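Local structure of beta-glycosidase (Bacteroides caccae, 6T2R) at residues 161-164 and 165-169; 181-184 and 185-188; 192-196 and 197-201; 130-133 and 134-137; 169-173 and 174-178. The protein probably hydrolyses internal beta-glycosidic bonds of mucin O-glycans as an endo-acting family 16 glycoside hydrolase, helping gut bacteria to begin mucin breakdown. All blocks are in the same frame, centred on the assembly; numbering follows the deposited sequence.

Contact 1 (161-164 and 165-169); sequences HSHY and TYTLG
Leu168 lies over one face of the His163 imidazole: Leu168 CG stands 4.0 Å from the ring centroid, 28° off its normal, a CH-pi contact flanked by both leucine methyls near His163 NE2. With His163 CG anti to the backbone N (chi1 170°), the ring is carried along the short helix onto this leucine. Thr167 approaches the same imidazole obliquely, its CB 3.6 Å from His163 ND1. A water lies in the ring plane 2.7 Å from His163 ND1 and also lies close to Thr167 OG1.

At the start of the turn, Ser162 is the N-cap and forms a capping box with Thr165, each hydroxyl accepting from the other's backbone N-H. Ser162 OG accepts from Thr165 N at 3.0 Å, while Thr165 OG1 accepts from Ser162 N at 2.8 Å; a chi1 of 68° tucks that hydroxyl over its own main chain, facing Ser162. The helix is weakly bonded and widens to a pi-type turn: Tyr166 N bonds to Ser162 O at 2.9 Å, but Leu168 N reaches five residues back to His163 O at 2.8 Å.

Helix 163-167 follows strand 155-161, where His161 pairs through its backbone with Glu143. Tyr164 and Thr165 rest on Tyr211 of strand 206-212, Tyr164 OH bonds to Asn173 O in the following loop, and Tyr166 meets Trp138 edge-to-face.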
# COMPACT_ATOMS: atom_id res chain seq x y z
N HIS A 161 -11.63 1.21 -2.50
CA HIS A 161 -12.59 2.32 -2.27
C HIS A 161 -12.79 3.06 -3.59
O HIS A 161 -11.78 3.18 -4.38
CB HIS A 161 -12.04 3.26 -1.19
CG HIS A 161 -11.65 2.51 0.01
ND1 HIS A 161 -12.56 2.19 0.97
CD2 HIS A 161 -10.47 1.97 0.38
CE1 HIS A 161 -11.94 1.52 1.93
NE2 HIS A 161 -10.68 1.35 1.57
N SER A 162 -13.99 3.57 -3.81
CA SER A 162 -14.35 4.31 -5.03
C SER A 162 -15.52 5.26 -4.76
O SER A 162 -16.10 5.19 -3.71
CB SER A 162 -14.73 3.32 -6.10
OG SER A 162 -15.92 2.62 -5.75
N HIS A 163 -15.95 5.98 -5.78
CA HIS A 163 -17.25 6.72 -5.78
C HIS A 163 -18.37 5.74 -5.42
O HIS A 163 -19.26 6.09 -4.65
CB HIS A 163 -17.46 7.36 -7.14
CG HIS A 163 -18.80 7.93 -7.37
ND1 HIS A 163 -19.18 9.11 -6.79
CD2 HIS A 163 -19.84 7.50 -8.12
CE1 HIS A 163 -20.40 9.39 -7.20
NE2 HIS A 163 -20.84 8.41 -8.00
N TYR A 164 -18.29 4.54 -5.95
CA TYR A 164 -19.37 3.53 -5.85
C TYR A 164 -19.40 3.00 -4.42
O TYR A 164 -20.49 2.96 -3.87
CB TYR A 164 -19.12 2.47 -6.92
CG TYR A 164 -20.13 1.35 -7.02
CD1 TYR A 164 -19.95 0.18 -6.30
CD2 TYR A 164 -21.20 1.42 -7.90
CE1 TYR A 164 -20.81 -0.89 -6.44
CE2 TYR A 164 -22.09 0.37 -8.04
CZ TYR A 164 -21.90 -0.79 -7.29
OH TYR A 164 -22.72 -1.86 -7.44
N THR A 165 -18.26 2.62 -3.85
CA THR A 165 -18.20 2.00 -2.51
C THR A 165 -18.45 3.06 -1.45
O THR A 165 -19.12 2.74 -0.48
CB THR A 165 -16.87 1.31 -2.23
OG1 THR A 165 -15.86 2.32 -2.12
CG2 THR A 165 -16.54 0.25 -3.26
N TYR A 166 -17.85 4.23 -1.59
CA TYR A 166 -17.80 5.26 -0.54
C TYR A 166 -18.91 6.30 -0.76
O TYR A 166 -19.79 6.43 0.07
CB TYR A 166 -16.41 5.90 -0.47
CG TYR A 166 -16.25 6.90 0.65
CD1 TYR A 166 -15.91 6.51 1.93
CD2 TYR A 166 -16.43 8.25 0.40
CE1 TYR A 166 -15.75 7.45 2.95
CE2 TYR A 166 -16.29 9.20 1.40
CZ TYR A 166 -15.96 8.79 2.68
OH TYR A 166 -15.79 9.74 3.63
N THR A 167 -18.88 7.08 -1.84
CA THR A 167 -19.89 8.15 -2.04
C THR A 167 -21.31 7.56 -2.20
O THR A 167 -22.23 8.08 -1.56
CB THR A 167 -19.49 9.08 -3.19
OG1 THR A 167 -18.12 9.46 -3.00
CG2 THR A 167 -20.36 10.31 -3.23
N LEU A 168 -21.52 6.51 -3.01
CA LEU A 168 -22.87 5.92 -3.17
C LEU A 168 -23.18 4.89 -2.08
O LEU A 168 -24.35 4.50 -1.99
CB LEU A 168 -22.96 5.27 -4.54
CG LEU A 168 -22.66 6.21 -5.70
CD1 LEU A 168 -22.86 5.49 -7.04
CD2 LEU A 168 -23.54 7.45 -5.61
N GLY A 169 -22.19 4.43 -1.33
CA GLY A 169 -22.42 3.54 -0.18
C GLY A 169 -22.57 2.08 -0.57
O GLY A 169 -22.90 1.28 0.27
O HOH W 1 -17.30 10.30 -5.24

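Contact 2 (181-184 and 185-188); sequences PINP and EDFN
The side-chain amide of Asn188 grips the backbone of Asn183 at two points. Asn188 ND2 donates to Asn183 O at 2.9 Å along an almost straight bond (170° at the hydrogen), with the acceptor lying in the Asn188 amide plane. Beside it, Asn183 N donates to Asn188 OD1 over 3.2 Å. Asn183 O takes a second bond, from Asp186 N at 3.0 Å, and this one closes the type I beta turn from Asn183 to Asp186. The two donors reach that oxygen from opposite faces of its carbonyl plane, 44° out of it for Asn188 ND2 and 53° for Asp186 N.

Around this polar centre the packing is light. Asp186 leans obliquely across Asn183, its OD2 3.6 Å from Asn183 CB, and Ile182 CB comes within 4.0 Å of Asn188 OD1. A water donates to Pro184 O at 2.7 Å; its leg to Asp186 O is doubtfully short. After the turn Asn188 belongs to strand 187-195 and pairs through its backbone with Ala114.

Because Asn188 OD1 also accepts from Asn204 ND2, both ends of this buried amide are used, and donors and acceptors tell its nitrogen from its oxygen. Its rotation is therefore probably fixed, and it ties the turn to the start of strand 187-195.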
# COMPACT_ATOMS: atom_id res chain seq x y z
N PRO A 181 -5.74 -14.58 6.84
CA PRO A 181 -4.73 -14.74 7.87
C PRO A 181 -3.33 -14.54 7.28
O PRO A 181 -3.15 -14.85 6.09
CB PRO A 181 -4.90 -16.18 8.40
CG PRO A 181 -6.27 -16.62 7.88
CD PRO A 181 -6.51 -15.81 6.62
N ILE A 182 -2.41 -14.13 8.15
CA ILE A 182 -0.95 -14.04 7.85
C ILE A 182 -0.16 -14.81 8.91
O ILE A 182 -0.71 -15.16 9.96
CB ILE A 182 -0.52 -12.56 7.78
CG1 ILE A 182 -0.71 -11.85 9.12
CG2 ILE A 182 -1.26 -11.83 6.66
CD1 ILE A 182 0.07 -10.57 9.22
N ASN A 183 1.13 -15.03 8.64
CA ASN A 183 2.13 -15.45 9.66
C ASN A 183 2.65 -14.16 10.27
O ASN A 183 3.52 -13.53 9.71
CB ASN A 183 3.23 -16.29 9.02
CG ASN A 183 2.66 -17.47 8.26
OD1 ASN A 183 2.87 -17.59 7.06
ND2 ASN A 183 1.88 -18.28 8.95
N PRO A 184 2.09 -13.70 11.41
CA PRO A 184 2.30 -12.32 11.87
C PRO A 184 3.74 -11.99 12.28
O PRO A 184 4.11 -10.81 12.26
CB PRO A 184 1.31 -12.17 13.05
CG PRO A 184 1.08 -13.58 13.54
CD PRO A 184 1.24 -14.48 12.32
N GLU A 185 4.52 -13.01 12.64
CA GLU A 185 5.92 -12.84 13.10
C GLU A 185 6.86 -13.02 11.89
O GLU A 185 8.04 -12.72 12.04
CB GLU A 185 6.23 -13.77 14.29
CG GLU A 185 5.32 -13.62 15.54
CD GLU A 185 4.81 -12.24 16.01
OE1 GLU A 185 5.56 -11.23 16.00
OE2 GLU A 185 3.62 -12.15 16.43
N ASP A 186 6.36 -13.42 10.72
CA ASP A 186 7.21 -13.68 9.52
C ASP A 186 7.03 -12.61 8.43
O ASP A 186 6.08 -11.80 8.48
CB ASP A 186 6.89 -15.04 8.89
CG ASP A 186 7.11 -16.22 9.83
OD1 ASP A 186 7.76 -16.02 10.84
OD2 ASP A 186 6.60 -17.31 9.55
N PHE A 187 7.90 -12.66 7.42
CA PHE A 187 7.68 -11.95 6.15
C PHE A 187 6.46 -12.59 5.47
O PHE A 187 6.28 -13.82 5.51
CB PHE A 187 8.89 -12.01 5.22
CG PHE A 187 10.01 -11.08 5.62
CD1 PHE A 187 9.98 -9.74 5.24
CD2 PHE A 187 11.11 -11.54 6.33
CE1 PHE A 187 10.99 -8.87 5.62
CE2 PHE A 187 12.12 -10.67 6.68
CZ PHE A 187 12.05 -9.33 6.35
N ASN A 188 5.65 -11.76 4.83
CA ASN A 188 4.52 -12.22 4.00
C ASN A 188 4.60 -11.40 2.73
O ASN A 188 5.13 -10.26 2.77
CB ASN A 188 3.22 -12.05 4.74
CG ASN A 188 3.15 -12.84 6.04
OD1 ASN A 188 2.73 -13.98 6.02
ND2 ASN A 188 3.48 -12.22 7.17
O HOH W 2 4.90 -16.31 5.49
O HOH W 3 4.82 -10.14 9.70

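Contact 3 (192-196 and 197-201); sequences VDFWP and DSLVF
Val192 CG2 sits over one face of the Phe201 ring, 3.7 Å from the centroid and 20° off the normal, a CH-pi contact displaced toward the rim. The two side chains run side by side; Val192 CG2, anti to the backbone N, is the branch that touches. Phe201 also meets the ring of Phe209, the planes almost parallel. Phe194 is touched obliquely by Leu199, whose CD2 is 3.6 Å from Phe194 CD2. On the other face of the hairpin, the Trp195 indole receives Val200 CG2 at its edge, 4.1 Å from Trp195 CD1, and meets the ring of Trp29.

Strands 192-195 and 198-201 form a beta hairpin closed by a type I turn from Trp195 to Ser198. Asp193 and Val200 are a hydrogen-bonded pair, with Asp193 N to Val200 O at 2.7 Å and Val200 N to Asp193 O at 2.9 Å. At the bend Ser198 OG donates to Asp197 OD1 over 3.0 Å, meeting it from 60° above the carboxylate plane.

The two faces differ in chemistry. Val192, Phe194, Leu199 and Phe201 give a buried apolar side; Leu199 and Phe201 pack on Val144 and Val160, and Val192 on Val144. Asp193, on the face with Trp195, places its charge in a salt bridge with Arg109.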
# COMPACT_ATOMS: atom_id res chain seq x y z
N VAL A 192 -1.58 -7.50 -5.44
CA VAL A 192 -2.81 -7.24 -6.21
C VAL A 192 -2.44 -7.40 -7.68
O VAL A 192 -1.30 -6.99 -8.03
CB VAL A 192 -3.41 -5.86 -5.89
CG1 VAL A 192 -2.54 -4.69 -6.41
CG2 VAL A 192 -4.86 -5.76 -6.40
N ASP A 193 -3.34 -7.99 -8.46
CA ASP A 193 -3.25 -8.08 -9.94
C ASP A 193 -4.33 -7.18 -10.53
O ASP A 193 -5.55 -7.29 -10.09
CB ASP A 193 -3.44 -9.52 -10.41
CG ASP A 193 -2.41 -10.51 -9.88
OD1 ASP A 193 -1.34 -10.06 -9.35
OD2 ASP A 193 -2.68 -11.74 -10.01
N PHE A 194 -3.93 -6.28 -11.45
CA PHE A 194 -4.83 -5.39 -12.22
C PHE A 194 -5.15 -6.04 -13.57
O PHE A 194 -4.22 -6.32 -14.34
CB PHE A 194 -4.17 -4.04 -12.49
CG PHE A 194 -4.02 -3.14 -11.28
CD1 PHE A 194 -2.99 -3.34 -10.37
CD2 PHE A 194 -4.89 -2.08 -11.07
CE1 PHE A 194 -2.83 -2.50 -9.28
CE2 PHE A 194 -4.71 -1.24 -9.99
CZ PHE A 194 -3.69 -1.45 -9.09
N TRP A 195 -6.44 -6.29 -13.81
CA TRP A 195 -6.97 -6.70 -15.14
C TRP A 195 -8.06 -5.73 -15.56
O TRP A 195 -8.65 -5.03 -14.72
CB TRP A 195 -7.50 -8.14 -15.10
CG TRP A 195 -6.53 -9.15 -14.55
CD1 TRP A 195 -6.62 -9.82 -13.37
CD2 TRP A 195 -5.32 -9.63 -15.18
NE1 TRP A 195 -5.59 -10.70 -13.23
CE2 TRP A 195 -4.77 -10.60 -14.32
CE3 TRP A 195 -4.70 -9.38 -16.40
CZ2 TRP A 195 -3.61 -11.31 -14.64
CZ3 TRP A 195 -3.55 -10.07 -16.70
CH2 TRP A 195 -3.02 -11.01 -15.83
N PRO A 196 -8.40 -5.70 -16.87
CA PRO A 196 -9.46 -4.82 -17.37
C PRO A 196 -10.79 -4.99 -16.65
O PRO A 196 -11.48 -4.00 -16.48
CB PRO A 196 -9.59 -5.21 -18.86
CG PRO A 196 -8.17 -5.69 -19.20
CD PRO A 196 -7.76 -6.46 -17.95
N ASP A 197 -11.12 -6.21 -16.21
CA ASP A 197 -12.48 -6.54 -15.71
C ASP A 197 -12.46 -6.86 -14.21
O ASP A 197 -13.50 -7.30 -13.71
CB ASP A 197 -13.03 -7.75 -16.44
CG ASP A 197 -12.43 -9.06 -15.93
OD1 ASP A 197 -11.20 -9.13 -15.75
OD2 ASP A 197 -13.18 -9.99 -15.75
N SER A 198 -11.32 -6.74 -13.52
CA SER A 198 -11.21 -7.24 -12.13
C SER A 198 -9.85 -6.91 -11.52
O SER A 198 -8.84 -6.84 -12.25
CB SER A 198 -11.43 -8.72 -12.07
OG SER A 198 -10.44 -9.37 -12.86
N LEU A 199 -9.85 -6.80 -10.19
CA LEU A 199 -8.63 -6.82 -9.36
C LEU A 199 -8.61 -8.15 -8.61
O LEU A 199 -9.69 -8.55 -8.17
CB LEU A 199 -8.61 -5.64 -8.39
CG LEU A 199 -8.76 -4.23 -8.97
CD1 LEU A 199 -8.54 -3.19 -7.86
CD2 LEU A 199 -7.83 -3.98 -10.15
N VAL A 200 -7.45 -8.79 -8.47
CA VAL A 200 -7.29 -10.05 -7.68
C VAL A 200 -6.21 -9.82 -6.62
O VAL A 200 -5.07 -9.50 -7.02
CB VAL A 200 -6.92 -11.25 -8.55
CG1 VAL A 200 -6.88 -12.51 -7.71
CG2 VAL A 200 -7.85 -11.41 -9.76
N PHE A 201 -6.58 -9.99 -5.34
CA PHE A 201 -5.72 -9.78 -4.15
C PHE A 201 -5.15 -11.11 -3.68
O PHE A 201 -5.90 -12.09 -3.63
CB PHE A 201 -6.52 -9.11 -3.04
CG PHE A 201 -6.89 -7.68 -3.35
CD1 PHE A 201 -6.03 -6.62 -3.04
CD2 PHE A 201 -8.09 -7.38 -3.95
CE1 PHE A 201 -6.37 -5.30 -3.32
CE2 PHE A 201 -8.44 -6.06 -4.23
CZ PHE A 201 -7.59 -5.03 -3.91

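Contact 4 (130-133 and 134-137); sequences PYET and DKYS
An inverse gamma turn centred on Glu132 starts the surface loop between strands 125-130 and 143-145, and the carbonyl of Glu132 then gathers the chain as it bends back. Lys135 N donates to Glu132 O at 3.1 Å, from well above the carbonyl plane (54° out of it). Tyr136 N adds a weak bond to the same oxygen at 3.3 Å, so that one acceptor serves both amides across the bend through Thr133 and Asp134.

Three side chains leave the bend side by side. Glu132 and Lys135 keep their CB atoms 3.8 Å apart. Lys135, fully extended with CG anti to its backbone N (chi1 -162°), brings its amine near the carboxylate, though Glu132 OE1 and Lys135 NZ stay beyond salt-bridge range. Tyr136 flanks Glu132 as well: Glu132 OE2 lies at the ring edge, near its plane and 3.6 Å from Tyr136 CE2, with the carboxylate turned 53° against the ring. Nearer the backbone, Pro130 crosses the tyrosine obliquely, its CB 3.9 Å from Tyr136 CB. Pro130 and Tyr136 both also touch Ile226, and Glu132 touches Pro227, which seats the loop on the chain leading into strand 228-233.

The polar ends converge on a single water, which donates to Glu132 OE2, accepts from Lys135 NZ at 3.0 Å and lies 2.8 Å from Tyr136 OH, in the plane of that ring.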
# COMPACT_ATOMS: atom_id res chain seq x y z
N PRO A 130 -4.26 6.96 -7.77
CA PRO A 130 -3.96 7.40 -9.13
C PRO A 130 -2.70 8.25 -9.19
O PRO A 130 -2.53 9.17 -8.39
CB PRO A 130 -5.20 8.20 -9.55
CG PRO A 130 -6.29 7.67 -8.62
CD PRO A 130 -5.59 7.37 -7.32
N TYR A 131 -1.82 7.89 -10.13
CA TYR A 131 -0.54 8.58 -10.43
C TYR A 131 -0.85 10.00 -10.87
O TYR A 131 -0.16 10.93 -10.44
CB TYR A 131 0.24 7.86 -11.54
CG TYR A 131 1.61 8.47 -11.72
CD1 TYR A 131 2.66 8.13 -10.87
CD2 TYR A 131 1.81 9.45 -12.68
CE1 TYR A 131 3.89 8.74 -10.98
CE2 TYR A 131 3.05 10.03 -12.84
CZ TYR A 131 4.08 9.69 -11.98
OH TYR A 131 5.28 10.33 -12.13
N GLU A 132 -1.86 10.17 -11.71
CA GLU A 132 -2.21 11.49 -12.31
C GLU A 132 -3.02 12.32 -11.29
O GLU A 132 -4.26 12.34 -11.38
CB GLU A 132 -2.94 11.27 -13.62
CG GLU A 132 -2.10 10.54 -14.66
CD GLU A 132 -2.96 9.83 -15.70
OE1 GLU A 132 -2.92 10.27 -16.83
OE2 GLU A 132 -3.69 8.87 -15.37
N THR A 133 -2.35 12.98 -10.35
CA THR A 133 -3.00 13.62 -9.18
C THR A 133 -3.75 14.89 -9.59
O THR A 133 -4.54 15.34 -8.80
CB THR A 133 -1.98 13.90 -8.07
OG1 THR A 133 -1.00 14.76 -8.62
CG2 THR A 133 -1.33 12.64 -7.56
N ASP A 134 -3.45 15.48 -10.74
CA ASP A 134 -4.18 16.70 -11.20
C ASP A 134 -5.31 16.31 -12.16
O ASP A 134 -5.90 17.22 -12.77
CB ASP A 134 -3.23 17.74 -11.79
CG ASP A 134 -2.46 17.21 -12.97
OD1 ASP A 134 -2.52 15.98 -13.19
OD2 ASP A 134 -1.79 18.01 -13.64
N LYS A 135 -5.68 15.02 -12.17
CA LYS A 135 -6.67 14.45 -13.12
C LYS A 135 -7.76 13.64 -12.40
O LYS A 135 -8.85 13.44 -13.00
CB LYS A 135 -6.00 13.54 -14.13
CG LYS A 135 -6.84 13.27 -15.36
CD LYS A 135 -6.25 12.29 -16.36
CE LYS A 135 -7.27 11.85 -17.40
NZ LYS A 135 -6.67 10.82 -18.28
N TYR A 136 -7.47 13.17 -11.20
CA TYR A 136 -8.39 12.29 -10.44
C TYR A 136 -8.51 12.86 -9.03
O TYR A 136 -7.54 13.47 -8.48
CB TYR A 136 -7.95 10.82 -10.49
CG TYR A 136 -7.99 10.22 -11.86
CD1 TYR A 136 -9.21 9.85 -12.44
CD2 TYR A 136 -6.84 10.10 -12.62
CE1 TYR A 136 -9.27 9.37 -13.73
CE2 TYR A 136 -6.87 9.60 -13.90
CZ TYR A 136 -8.09 9.24 -14.45
OH TYR A 136 -8.12 8.74 -15.72
N SER A 137 -9.72 12.71 -8.51
CA SER A 137 -10.12 13.04 -7.12
C SER A 137 -10.14 11.75 -6.27
O SER A 137 -10.00 10.67 -6.84
CB SER A 137 -11.49 13.68 -7.12
OG SER A 137 -12.47 12.80 -7.70
O HOH W 4 -5.63 8.35 -16.87

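Contact 5 (169-173 and 174-178); sequences GIENN and PKHGN
The His176 imidazole is overlapped on one face by Glu171, whose CG lies 4.3 Å above the ring plane, shifted toward the rim, while Glu171 CB comes within 3.7 Å of His176 CD2. Between these two residues the chain makes a cis-proline turn: the peptide bond from Asn173 to Pro174 is cis, and the chain doubles back until Asn172 CA and Lys175 CA are only 4.0 Å apart. The turn leads from the loop after helix 163-167 into strand 177-181.

Its main fastening is the bond from His176 N to Glu171 O at 2.9 Å, which runs to the oxygen nearly end-on. The same carbonyl oxygen also lies obliquely against the imidazole, 3.0 Å from His176 CD2, because a chi1 of 79° folds the ring back over its own backbone. The ring is anchored at ND1 too: His176 ND1 is hydrogen-bonded to Val160 O on strand 155-161, so the imidazole cannot swing without losing that partner. The carboxylate of Glu171 does not pair with it closely, Glu171 OE2 and His176 NE2 being 4.5 Å apart.

Before the bend, Ile170 centres an inverse gamma turn. A water donates to both Ile170 O and Pro174 O, tying the approach to the exit. Pro174 itself packs on Tyr211 and Pro212, which holds the turn against strand 206-212. Beyond it, the long side chain of Lys175 points along the outgoing chain, where NZ makes a weak hydrogen bond to Asn178 OD1 at 3.3 Å.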
# COMPACT_ATOMS: atom_id res chain seq x y z
N GLY A 169 -22.19 4.43 -1.33
CA GLY A 169 -22.42 3.54 -0.18
C GLY A 169 -22.57 2.08 -0.57
O GLY A 169 -22.90 1.28 0.27
N ILE A 170 -22.24 1.69 -1.80
CA ILE A 170 -22.46 0.28 -2.22
C ILE A 170 -21.18 -0.53 -1.99
O ILE A 170 -20.40 -0.74 -2.95
CB ILE A 170 -22.98 0.28 -3.67
CG1 ILE A 170 -24.18 1.23 -3.84
CG2 ILE A 170 -23.36 -1.12 -4.06
CD1 ILE A 170 -24.37 1.77 -5.25
N GLU A 171 -20.98 -1.00 -0.75
CA GLU A 171 -19.73 -1.65 -0.25
C GLU A 171 -19.74 -3.17 -0.45
O GLU A 171 -18.65 -3.76 -0.42
CB GLU A 171 -19.59 -1.50 1.27
CG GLU A 171 -19.60 -0.09 1.76
CD GLU A 171 -19.38 0.00 3.25
OE1 GLU A 171 -19.89 -0.88 3.98
OE2 GLU A 171 -18.68 0.94 3.69
N ASN A 172 -20.92 -3.78 -0.53
CA ASN A 172 -21.12 -5.25 -0.43
C ASN A 172 -21.63 -5.89 -1.72
O ASN A 172 -21.78 -7.12 -1.70
CB ASN A 172 -22.08 -5.56 0.71
CG ASN A 172 -21.57 -5.04 2.03
OD1 ASN A 172 -20.47 -5.39 2.44
ND2 ASN A 172 -22.37 -4.24 2.72
N ASN A 173 -21.92 -5.14 -2.80
CA ASN A 173 -22.42 -5.73 -4.07
C ASN A 173 -21.72 -5.07 -5.25
O ASN A 173 -22.28 -4.18 -5.90
CB ASN A 173 -23.93 -5.57 -4.20
CG ASN A 173 -24.65 -5.97 -2.93
OD1 ASN A 173 -24.69 -5.20 -1.97
ND2 ASN A 173 -25.16 -7.18 -2.90
N PRO A 174 -20.48 -5.46 -5.60
CA PRO A 174 -19.80 -6.60 -4.98
C PRO A 174 -19.01 -6.25 -3.72
O PRO A 174 -18.77 -5.07 -3.49
CB PRO A 174 -18.83 -7.05 -6.07
CG PRO A 174 -18.52 -5.77 -6.84
CD PRO A 174 -19.72 -4.86 -6.70
N LYS A 175 -18.61 -7.27 -2.96
CA LYS A 175 -17.87 -7.13 -1.67
C LYS A 175 -16.57 -6.35 -1.96
O LYS A 175 -15.79 -6.79 -2.80
CB LYS A 175 -17.60 -8.52 -1.09
CG LYS A 175 -17.64 -8.63 0.43
CD LYS A 175 -17.57 -10.06 0.95
CE LYS A 175 -16.17 -10.64 0.85
NZ LYS A 175 -16.17 -12.05 1.28
N HIS A 176 -16.35 -5.22 -1.30
CA HIS A 176 -15.23 -4.32 -1.62
C HIS A 176 -13.96 -4.67 -0.83
O HIS A 176 -12.90 -4.06 -1.13
CB HIS A 176 -15.65 -2.87 -1.39
CG HIS A 176 -15.62 -2.45 0.04
ND1 HIS A 176 -14.90 -1.37 0.46
CD2 HIS A 176 -16.22 -2.95 1.13
CE1 HIS A 176 -15.06 -1.23 1.76
NE2 HIS A 176 -15.86 -2.18 2.19
N GLY A 177 -14.05 -5.61 0.10
CA GLY A 177 -12.91 -5.97 0.96
C GLY A 177 -13.02 -7.36 1.56
O GLY A 177 -14.09 -7.94 1.56
N ASN A 178 -11.90 -7.92 2.00
CA ASN A 178 -11.89 -9.22 2.70
C ASN A 178 -10.60 -9.34 3.50
O ASN A 178 -9.56 -8.84 3.06
CB ASN A 178 -12.05 -10.37 1.69
CG ASN A 178 -12.59 -11.62 2.34
OD1 ASN A 178 -13.52 -11.54 3.10
ND2 ASN A 178 -12.01 -12.78 2.04
O HOH W 5 -18.56 -2.59 -4.23

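Contacts 1 and 5 are one continuous excursion between strands 155-161 and 177-181: they share Gly169, their centres are 9 Å apart, and Thr165 CG2 packs on His176 CB at 3.7 Å. Contact 2 then carries the chain from strand 177-181 into strand 187-195, at whose far end contact 3 turns it back, with 23 Å between their centres. Contact 4 lies on the opposite side of the chain's centre from contact 2, centres 33 Å apart, but the nearest atoms of contacts 4 and 1 are about 7 Å apart. Contacts 1 and 3 touch strand 143-145, to which contact 4's loop leads; it opens family 16's E-x-D-x-x-E signature, so probably lies at the catalytic cleft.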